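Local coordinates for protein myosin-I heavy chain (PDB 5EJR) that is an actin-based motor with ATPase activity, involved in the early steps of phagocytosis and in adhesion, represented here by a MyTH4-FERM part of its tail, at residues 363-366 and 367-370; 246-249 and 250-253; 94-97 and 98-102. All blocks are in the same frame, centred on the assembly; numbering follows the deposited sequence.

Contact 1: residues 363-366 and 367-370; sequences VLTK and EVVR
With its hydroxyl between the backbone N and the carbonyl carbon (chi1 68°), Thr365 turns OG1 back over the first turn of helix 366-370, where it takes the amide hydrogen of Val368: the N-cap bond, 3.2 Å from Val368 N to Thr365 OG1. The same threonine accepts a second time through its backbone, as Val369 N gives the first regular helix bond to Thr365 O at 3.1 Å, and one residue on Arg370 N reaches Lys366 O at 3.0 Å. Glu367 bends at chi2 (65°), which folds its carboxylate back beside the threonine, OE1 lying 3.6 Å from Thr365 OG1. On the apolar side Leu364 crosses Val368 at about a right angle, its CD1 methyl resting on Val368 CG1 at 3.8 Å, while the other methyl of the valine, CG2, lies 3.5 Å from Thr365 OG1. Leu364 and Val368 both also touch Ile352 of helix 341-355, and Leu364 and Val369 share Ile387 of helix 383-394, so the cap sits at a junction of three helices in the FERM central lobe. The guanidinium of Arg370 turns to Asp375 in a salt bridge. Chemically, the hydroxyl satisfies an amide that has only a weak bond to Thr365 O, and the leucine just before it gives the helix start an apolar contact with both neighbouring helices.

Contact 2: residues 246-249 and 250-253; sequences SQQS and IKMF. With EDO (1,2-ethanediol), chain G.
Side by side and pointing the same way, Gln248 and Lys251 form the polar flank of a short helix-like turn before strand 253-259, in the ubiquitin-like lobe of the FERM domain. Lys251 bends at chi3 and chi4 (66° and 71°), which curls its ammonium back over the turn to give a hydrogen bond to the backbone carbonyl of Gln248, NZ to O 3.2 Å, from 29° off the carbonyl plane. Two waters complete the grip: one joins Lys251 NZ and N to Gln247 O, the other joins Lys251 NZ to Gln248 O. On another flank Ile250 lays CG1 against Ser246 O at 3.5 Å, and its side chain rests on Cys240 and Asp237 of helix 232-243; an alanine here would probably open a gap against Cys240 and lose the CG1 contact with Ser246 O. Phe253 brings its edge to Ser249 O, which lies in the ring plane 3.3 Å from CD1. The same oxygen accepts from Met252 N at 2.9 Å, the donor standing well above the carbonyl plane. Ser249 OG accepts from O2 of an ethanediol, probably from the crystallisation liquor, at 3.1 Å, and is also bonded to Asp316, whose carboxylate accepts from Ser246 N. Chemically, Gln247 O has a water and a weak bond from Ile250 N, whereas Gln248 O takes a water and the ammonium, which would probably stabilise its partial negative charge.

Contact 3: residues 94-97 and 98-102; sequences ISRG and IENHE
Helix 86-99 of the MyTH4 domain, a helical bundle, ends in this contact, and its last turn is tied by side chains as well as by the backbone. Ser95 and Glu99, one turn apart, are joined by a hydrogen bond from Ser95 OG to Glu99 OE1 at 2.9 Å, the hydroxyl meeting the carboxylate from above its plane. Glu99 reaches back because its CG stands between the backbone N and the carbonyl carbon (chi1 60°), which also sets CG only 3.2 Å from Ser95 O. In the backbone, Glu99 N gives a nearly straight bond to that same Ser95 O, 3.0 Å long. Ile94 and Ile98 pack along a neighbouring face, Ile94 CG2 touching Ile98 CD1 at 3.7 Å, and both side chains lie on Thr137 of helix 121-137, with Ile94 also meeting Phe133 and Leu134. Arg96 and Asn100 cross obliquely, Arg96 CG 3.8 Å from Asn100 ND2, the guanidinium and amide planes 13° apart. Further outward, helix 58-75 holds Arg96 by a salt bridge to Glu70 and a hydrogen bond to Asn67. Lys63 of the same helix, by donating to Asn100 OD1, probably fixes the rotation of the amide and turns ND2 toward Arg96 O. Past Asn100, where the chain leaves helical angles, Arg104 donates to Gly97 O and Ile98 O. The final turn thus closes on Arg96 O, which accepts twice from one residue: from Asn100 N at 2.8 Å, and in the carbonyl plane, on a lone pair, from Asn100 ND2 at 3.1 Å.

From the N terminus, contact 3 comes first, finishing helix 86-99 in the MyTH4 domain beside helices 58-75 and 121-137. Contact 2 follows in the ubiquitin-like lobe of the FERM domain, closing the turn between helix 232-243 and strand 253-259 and facing helix 317-332 of the next lobe. Contact 1 lies last, starting helix 366-370 after the loop from helix 341-355 and joining it to helices 341-355 and 383-394. Each closes only a local turn, and the three run in series, neither nesting nor crossing. Contact 3 lies on the opposite side of the chain's centre from both others, its centre about 39 Å from that of contact 2 and 60 Å from that of contact 1.

Contact 1: residues 363-366 and 367-370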
ATOM      1  N   VAL A 363       2.111  39.238  24.867  1.00 26.48           N
ATOM      2  CA  VAL A 363       1.732  38.952  26.244  1.00 24.61           C
ATOM      3  C   VAL A 363       1.935  37.427  26.372  1.00 25.47           C
ATOM      4  O   VAL A 363       1.196  36.663  25.759  1.00 21.72           O
ATOM      5  CB  VAL A 363       0.317  39.439  26.609  1.00 28.92           C
ATOM      6  CG1 VAL A 363      -0.028  39.082  28.047  1.00 29.20           C
ATOM      7  CG2 VAL A 363       0.186  40.945  26.388  1.00 29.36           C
ATOM      8  N   LEU A 364       2.981  37.000  27.101  1.00 20.91           N
ATOM      9  CA  LEU A 364       3.315  35.590  27.250  1.00 21.03           C
ATOM     10  C   LEU A 364       2.421  34.913  28.290  1.00 25.14           C
ATOM     11  O   LEU A 364       2.270  35.417  29.403  1.00 25.78           O
ATOM     12  CB  LEU A 364       4.805  35.462  27.611  1.00 21.63           C
ATOM     13  CG  LEU A 364       5.484  34.113  27.522  1.00 27.45           C
ATOM     14  CD1 LEU A 364       5.305  33.454  26.128  1.00 27.41           C
ATOM     15  CD2 LEU A 364       6.956  34.251  27.880  1.00 26.88           C
ATOM     16  N   THR A 365       1.796  33.794  27.918  1.00 19.96           N
ATOM     17  CA  THR A 365       0.862  33.078  28.806  1.00 19.64           C
ATOM     18  C   THR A 365       1.143  31.591  28.740  1.00 22.16           C
ATOM     19  O   THR A 365       1.915  31.154  27.870  1.00 19.85           O
ATOM     20  CB  THR A 365      -0.609  33.362  28.371  1.00 29.06           C
ATOM     21  OG1 THR A 365      -0.889  32.758  27.104  1.00 20.20           O
ATOM     22  CG2 THR A 365      -0.967  34.850  28.346  1.00 27.93           C
ATOM     23  N   LYS A 366       0.467  30.800  29.612  1.00 20.44           N
ATOM     24  CA  LYS A 366       0.548  29.349  29.626  1.00 19.25           C
ATOM     25  C   LYS A 366       0.088  28.852  28.275  1.00 21.98           C
ATOM     26  O   LYS A 366       0.724  27.970  27.716  1.00 20.40           O
ATOM     27  CB  LYS A 366      -0.373  28.745  30.702  1.00 23.24           C
ATOM     28  CG  LYS A 366       0.142  28.913  32.118  1.00 35.39           C
ATOM     29  CD  LYS A 366      -0.865  28.386  33.137  1.00 37.06           C
ATOM     30  CE  LYS A 366      -0.363  28.556  34.555  1.00 40.27           C
ATOM     31  NZ  LYS A 366      -1.231  27.839  35.535  1.00 48.48           N
ATOM     32  N   GLU A 367      -0.992  29.453  27.730  1.00 18.87           N
ATOM     33  CA  GLU A 367      -1.588  29.061  26.459  1.00 20.28           C
ATOM     34  C   GLU A 367      -0.611  29.252  25.286  1.00 22.21           C
ATOM     35  O   GLU A 367      -0.550  28.398  24.403  1.00 21.39           O
ATOM     36  CB  GLU A 367      -2.941  29.767  26.241  1.00 23.02           C
ATOM     37  CG  GLU A 367      -4.022  29.402  27.271  1.00 35.66           C
ATOM     38  CD  GLU A 367      -3.842  29.785  28.741  1.00 60.06           C
ATOM     39  OE1 GLU A 367      -3.227  30.842  29.039  1.00 32.52           O
ATOM     40  OE2 GLU A 367      -4.320  29.010  29.603  1.00 45.81           O
ATOM     41  N   VAL A 368       0.206  30.319  25.321  1.00 17.22           N
ATOM     42  CA  VAL A 368       1.231  30.559  24.291  1.00 15.07           C
ATOM     43  C   VAL A 368       2.334  29.489  24.397  1.00 17.37           C
ATOM     44  O   VAL A 368       2.739  28.944  23.368  1.00 14.55           O
ATOM     45  CB  VAL A 368       1.779  32.019  24.338  1.00 17.83           C
ATOM     46  CG1 VAL A 368       2.961  32.211  23.388  1.00 15.80           C
ATOM     47  CG2 VAL A 368       0.668  33.022  24.004  1.00 18.12           C
ATOM     48  N   VAL A 369       2.781  29.164  25.629  1.00 15.02           N
ATOM     49  CA  VAL A 369       3.829  28.151  25.873  1.00 15.36           C
ATOM     50  C   VAL A 369       3.410  26.773  25.313  1.00 17.41           C
ATOM     51  O   VAL A 369       4.221  26.115  24.647  1.00 15.57           O
ATOM     52  CB  VAL A 369       4.274  28.071  27.357  1.00 18.60           C
ATOM     53  CG1 VAL A 369       5.217  26.880  27.609  1.00 16.52           C
ATOM     54  CG2 VAL A 369       4.918  29.373  27.796  1.00 18.28           C
ATOM     55  N   ARG A 370       2.125  26.388  25.524  1.00 14.52           N
ATOM     56  CA  ARG A 370       1.575  25.124  25.019  1.00 14.17           C
ATOM     57  C   ARG A 370       1.553  25.051  23.474  1.00 18.13           C
ATOM     58  O   ARG A 370       1.443  23.973  22.941  1.00 17.62           O
ATOM     59  CB  ARG A 370       0.154  24.903  25.549  1.00 14.81           C
ATOM     60  CG  ARG A 370       0.060  24.822  27.064  1.00 20.01           C
ATOM     61  CD  ARG A 370       0.941  23.740  27.679  1.00 17.57           C
ATOM     62  NE  ARG A 370       0.627  22.386  27.195  1.00 18.38           N
ATOM     63  CZ  ARG A 370      -0.393  21.637  27.604  1.00 22.64           C
ATOM     64  NH1 ARG A 370      -1.287  22.124  28.454  1.00 14.30           N
ATOM     65  NH2 ARG A 370      -0.548  20.415  27.135  1.00 19.56           N
TER

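Contact 2: residues 246-249 and 250-253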
ATOM      1  N   SER A 246       8.027  21.792  -6.661  1.00 19.92           N
ATOM      2  CA  SER A 246       8.738  21.859  -7.922  1.00 21.57           C
ATOM      3  C   SER A 246       9.229  20.506  -8.339  1.00 26.64           C
ATOM      4  O   SER A 246       9.489  19.647  -7.495  1.00 22.92           O
ATOM      5  CB  SER A 246       9.896  22.857  -7.878  1.00 27.87           C
ATOM      6  OG  SER A 246      11.083  22.269  -7.363  1.00 42.53           O
ATOM      7  N   GLN A 247       9.408  20.344  -9.655  1.00 25.93           N
ATOM      8  CA  GLN A 247       9.848  19.102 -10.276  1.00 26.54           C
ATOM      9  C   GLN A 247      11.051  18.482  -9.586  1.00 27.22           C
ATOM     10  O   GLN A 247      11.009  17.300  -9.260  1.00 25.61           O
ATOM     11  CB  GLN A 247      10.095  19.321 -11.790  1.00 28.71           C
ATOM     12  CG  GLN A 247      10.935  18.233 -12.508  1.00 42.85           C
ATOM     13  CD  GLN A 247      10.393  16.830 -12.368  1.00 59.80           C
ATOM     14  OE1 GLN A 247       9.178  16.595 -12.330  1.00 57.93           O
ATOM     15  NE2 GLN A 247      11.297  15.874 -12.231  1.00 51.09           N
ATOM     16  N   GLN A 248      12.086  19.276  -9.315  1.00 24.04           N
ATOM     17  CA  GLN A 248      13.323  18.785  -8.706  1.00 24.31           C
ATOM     18  C   GLN A 248      13.187  18.326  -7.251  1.00 25.87           C
ATOM     19  O   GLN A 248      14.003  17.520  -6.800  1.00 24.98           O
ATOM     20  CB  GLN A 248      14.441  19.829  -8.841  1.00 26.36           C
ATOM     21  CG  GLN A 248      14.974  19.960 -10.276  1.00 56.57           C
ATOM     22  CD  GLN A 248      15.624  18.695 -10.801  1.00 81.29           C
ATOM     23  OE1 GLN A 248      16.756  18.352 -10.444  1.00 75.31           O
ATOM     24  NE2 GLN A 248      14.920  17.979 -11.671  1.00 76.07           N
ATOM     25  N   SER A 249      12.162  18.812  -6.530  1.00 19.98           N
ATOM     26  CA  SER A 249      11.973  18.465  -5.113  1.00 19.13           C
ATOM     27  C   SER A 249      11.119  17.234  -4.886  1.00 19.44           C
ATOM     28  O   SER A 249      11.159  16.651  -3.801  1.00 17.10           O
ATOM     29  CB  SER A 249      11.345  19.638  -4.366  1.00 20.68           C
ATOM     30  OG  SER A 249      12.192  20.772  -4.391  1.00 24.26           O
ATOM     31  N   ILE A 250      10.324  16.856  -5.884  1.00 16.01           N
ATOM     32  CA  ILE A 250       9.360  15.760  -5.789  1.00 17.15           C
ATOM     33  C   ILE A 250      10.009  14.442  -5.350  1.00 22.28           C
ATOM     34  O   ILE A 250       9.430  13.724  -4.519  1.00 23.99           O
ATOM     35  CB  ILE A 250       8.539  15.659  -7.115  1.00 20.86           C
ATOM     36  CG1 ILE A 250       7.477  16.789  -7.107  1.00 22.18           C
ATOM     37  CG2 ILE A 250       7.859  14.288  -7.248  1.00 21.19           C
ATOM     38  CD1 ILE A 250       6.741  17.045  -8.365  1.00 27.45           C
ATOM     39  N   LYS A 251      11.237  14.181  -5.806  1.00 18.77           N
ATOM     40  CA  LYS A 251      11.955  12.962  -5.424  1.00 18.73           C
ATOM     41  C   LYS A 251      12.274  12.874  -3.933  1.00 19.21           C
ATOM     42  O   LYS A 251      12.633  11.809  -3.484  1.00 21.48           O
ATOM     43  CB  LYS A 251      13.254  12.778  -6.238  1.00 20.68           C
ATOM     44  CG  LYS A 251      14.335  13.826  -5.954  1.00 24.79           C
ATOM     45  CD  LYS A 251      15.609  13.609  -6.803  1.00 36.71           C
ATOM     46  CE  LYS A 251      15.423  13.817  -8.296  1.00 41.71           C
ATOM     47  NZ  LYS A 251      15.235  15.240  -8.666  1.00 45.38           N
ATOM     48  N   MET A 252      12.215  13.986  -3.197  1.00 13.81           N
ATOM     49  CA  MET A 252      12.571  14.033  -1.780  1.00 12.77           C
ATOM     50  C   MET A 252      11.406  13.591  -0.946  1.00 16.25           C
ATOM     51  O   MET A 252      11.555  13.423   0.261  1.00 13.68           O
ATOM     52  CB  MET A 252      12.970  15.480  -1.338  1.00 14.55           C
ATOM     53  CG  MET A 252      14.077  16.124  -2.175  1.00 17.85           C
ATOM     54  SD  MET A 252      15.528  15.058  -2.216  1.00 20.26           S
ATOM     55  CE  MET A 252      16.504  15.887  -3.523  1.00 17.34           C
ATOM     56  N   PHE A 253      10.228  13.473  -1.566  1.00 13.18           N
ATOM     57  CA  PHE A 253       9.002  13.149  -0.882  1.00 13.48           C
ATOM     58  C   PHE A 253       8.605  11.700  -1.033  1.00 18.76           C
ATOM     59  O   PHE A 253       8.988  11.029  -1.996  1.00 17.53           O
ATOM     60  CB  PHE A 253       7.873  14.107  -1.351  1.00 15.49           C
ATOM     61  CG  PHE A 253       8.003  15.512  -0.811  1.00 15.49           C
ATOM     62  CD1 PHE A 253       8.828  16.444  -1.435  1.00 16.44           C
ATOM     63  CD2 PHE A 253       7.339  15.892   0.351  1.00 16.09           C
ATOM     64  CE1 PHE A 253       8.990  17.726  -0.900  1.00 14.63           C
ATOM     65  CE2 PHE A 253       7.530  17.162   0.898  1.00 17.47           C
ATOM     66  CZ  PHE A 253       8.341  18.078   0.253  1.00 14.40           C
TER
HETATM   67  C1  EDO G2406      15.309  20.112  -3.440  1.00 63.33           C
HETATM   68  O1  EDO G2406      16.494  19.347  -3.519  1.00 63.45           O
HETATM   69  C2  EDO G2406      14.979  20.435  -1.965  1.00 63.45           C
HETATM   70  O2  EDO G2406      13.974  21.445  -1.920  1.00 62.67           O
HETATM   71  O   HOH W   1      12.303  15.152  -8.448  1.00 25.36           O
HETATM   72  O   HOH W   2      16.932  16.898  -7.176  1.00 40.31           O

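Contact 3: residues 94-97 and 98-102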
ATOM      1  N   ILE A  94      -8.518 -14.684  -4.953  1.00 32.06           N
ATOM      2  CA  ILE A  94      -7.383 -14.267  -5.768  1.00 32.18           C
ATOM      3  C   ILE A  94      -6.078 -14.745  -5.119  1.00 34.38           C
ATOM      4  O   ILE A  94      -5.193 -15.205  -5.843  1.00 33.45           O
ATOM      5  CB  ILE A  94      -7.440 -12.757  -6.130  1.00 35.31           C
ATOM      6  CG1 ILE A  94      -8.406 -12.550  -7.338  1.00 35.93           C
ATOM      7  CG2 ILE A  94      -6.058 -12.174  -6.454  1.00 35.79           C
ATOM      8  CD1 ILE A  94      -9.189 -11.361  -7.238  1.00 43.58           C
ATOM      9  N   SER A  95      -6.007 -14.738  -3.776  1.00 30.98           N
ATOM     10  CA  SER A  95      -4.822 -15.232  -3.050  1.00 31.59           C
ATOM     11  C   SER A  95      -4.609 -16.714  -3.401  1.00 36.72           C
ATOM     12  O   SER A  95      -3.501 -17.102  -3.794  1.00 34.84           O
ATOM     13  CB  SER A  95      -4.986 -15.045  -1.545  1.00 34.30           C
ATOM     14  OG  SER A  95      -3.985 -15.752  -0.827  1.00 44.51           O
ATOM     15  N   ARG A  96      -5.710 -17.519  -3.360  1.00 34.52           N
ATOM     16  CA  ARG A  96      -5.660 -18.939  -3.724  1.00 34.79           C
ATOM     17  C   ARG A  96      -5.129 -19.105  -5.150  1.00 40.97           C
ATOM     18  O   ARG A  96      -4.265 -19.945  -5.380  1.00 40.72           O
ATOM     19  CB  ARG A  96      -7.040 -19.597  -3.533  1.00 32.23           C
ATOM     20  CG  ARG A  96      -7.071 -21.121  -3.746  1.00 33.38           C
ATOM     21  CD  ARG A  96      -8.426 -21.722  -3.441  1.00 36.16           C
ATOM     22  NE  ARG A  96      -8.847 -21.539  -2.047  1.00 37.12           N
ATOM     23  CZ  ARG A  96      -9.728 -20.631  -1.633  1.00 51.33           C
ATOM     24  NH1 ARG A  96     -10.286 -19.791  -2.502  1.00 27.25           N
ATOM     25  NH2 ARG A  96     -10.041 -20.539  -0.348  1.00 41.73           N
ATOM     26  N   GLY A  97      -5.599 -18.266  -6.079  1.00 37.56           N
ATOM     27  CA  GLY A  97      -5.136 -18.296  -7.463  1.00 36.94           C
ATOM     28  C   GLY A  97      -3.684 -17.916  -7.651  1.00 38.81           C
ATOM     29  O   GLY A  97      -2.986 -18.539  -8.456  1.00 38.06           O
ATOM     30  N   ILE A  98      -3.224 -16.872  -6.922  1.00 34.46           N
ATOM     31  CA  ILE A  98      -1.826 -16.387  -6.937  1.00 34.38           C
ATOM     32  C   ILE A  98      -0.851 -17.511  -6.502  1.00 42.37           C
ATOM     33  O   ILE A  98       0.062 -17.850  -7.261  1.00 42.12           O
ATOM     34  CB  ILE A  98      -1.652 -15.095  -6.048  1.00 35.57           C
ATOM     35  CG1 ILE A  98      -2.225 -13.837  -6.746  1.00 34.64           C
ATOM     36  CG2 ILE A  98      -0.187 -14.869  -5.639  1.00 36.18           C
ATOM     37  CD1 ILE A  98      -2.402 -12.618  -5.836  1.00 41.92           C
ATOM     38  N   GLU A  99      -1.070 -18.086  -5.295  1.00 40.64           N
ATOM     39  CA  GLU A  99      -0.177 -19.088  -4.716  1.00 41.91           C
ATOM     40  C   GLU A  99      -0.396 -20.523  -5.236  1.00 46.28           C
ATOM     41  O   GLU A  99       0.572 -21.289  -5.284  1.00 45.79           O
ATOM     42  CB  GLU A  99      -0.177 -19.040  -3.178  1.00 44.02           C
ATOM     43  CG  GLU A  99      -1.509 -19.290  -2.494  1.00 59.01           C
ATOM     44  CD  GLU A  99      -1.862 -18.310  -1.389  1.00 90.29           C
ATOM     45  OE1 GLU A  99      -1.479 -17.121  -1.499  1.00 81.81           O
ATOM     46  OE2 GLU A  99      -2.586 -18.715  -0.450  1.00 91.99           O
ATOM     47  N   ASN A 100      -1.627 -20.887  -5.636  1.00 42.57           N
ATOM     48  CA  ASN A 100      -1.880 -22.218  -6.192  1.00 42.21           C
ATOM     49  C   ASN A 100      -2.075 -22.061  -7.687  1.00 44.79           C
ATOM     50  O   ASN A 100      -3.187 -21.924  -8.199  1.00 43.48           O
ATOM     51  CB  ASN A 100      -3.036 -22.922  -5.497  1.00 44.55           C
ATOM     52  CG  ASN A 100      -2.833 -23.030  -4.015  1.00 63.43           C
ATOM     53  OD1 ASN A 100      -2.107 -23.907  -3.529  1.00 59.01           O
ATOM     54  ND2 ASN A 100      -3.442 -22.114  -3.271  1.00 50.34           N
ATOM     55  N   HIS A 101      -0.947 -21.964  -8.359  1.00 42.10           N
ATOM     56  CA  HIS A 101      -0.753 -21.762  -9.784  1.00 42.96           C
ATOM     57  C   HIS A 101      -1.547 -22.733 -10.697  1.00 48.12           C
ATOM     58  O   HIS A 101      -2.061 -22.325 -11.750  1.00 48.24           O
ATOM     59  CB  HIS A 101       0.756 -21.841 -10.029  1.00 45.24           C
ATOM     60  CG  HIS A 101       1.166 -22.241 -11.400  1.00 51.12           C
ATOM     61  ND1 HIS A 101       1.369 -21.294 -12.392  1.00 54.04           N
ATOM     62  CD2 HIS A 101       1.464 -23.469 -11.889  1.00 54.53           C
ATOM     63  CE1 HIS A 101       1.732 -21.978 -13.467  1.00 54.59           C
ATOM     64  NE2 HIS A 101       1.804 -23.294 -13.211  1.00 55.28           N
ATOM     65  N   GLU A 102      -1.619 -24.015 -10.301  1.00 43.24           N
ATOM     66  CA  GLU A 102      -2.279 -25.089 -11.052  1.00 43.23           C
ATOM     67  C   GLU A 102      -3.798 -25.118 -10.798  1.00 45.06           C
ATOM     68  O   GLU A 102      -4.522 -25.922 -11.387  1.00 44.32           O
ATOM     69  CB  GLU A 102      -1.583 -26.460 -10.800  1.00 45.55           C
ATOM     70  CG  GLU A 102      -1.231 -26.795  -9.348  1.00 57.49           C
ATOM     71  CD  GLU A 102      -0.216 -25.912  -8.638  1.00 74.67           C
ATOM     72  OE1 GLU A 102      -0.588 -25.271  -7.626  1.00 49.08           O
ATOM     73  OE2 GLU A 102       0.929 -25.806  -9.134  1.00 75.30           O
TER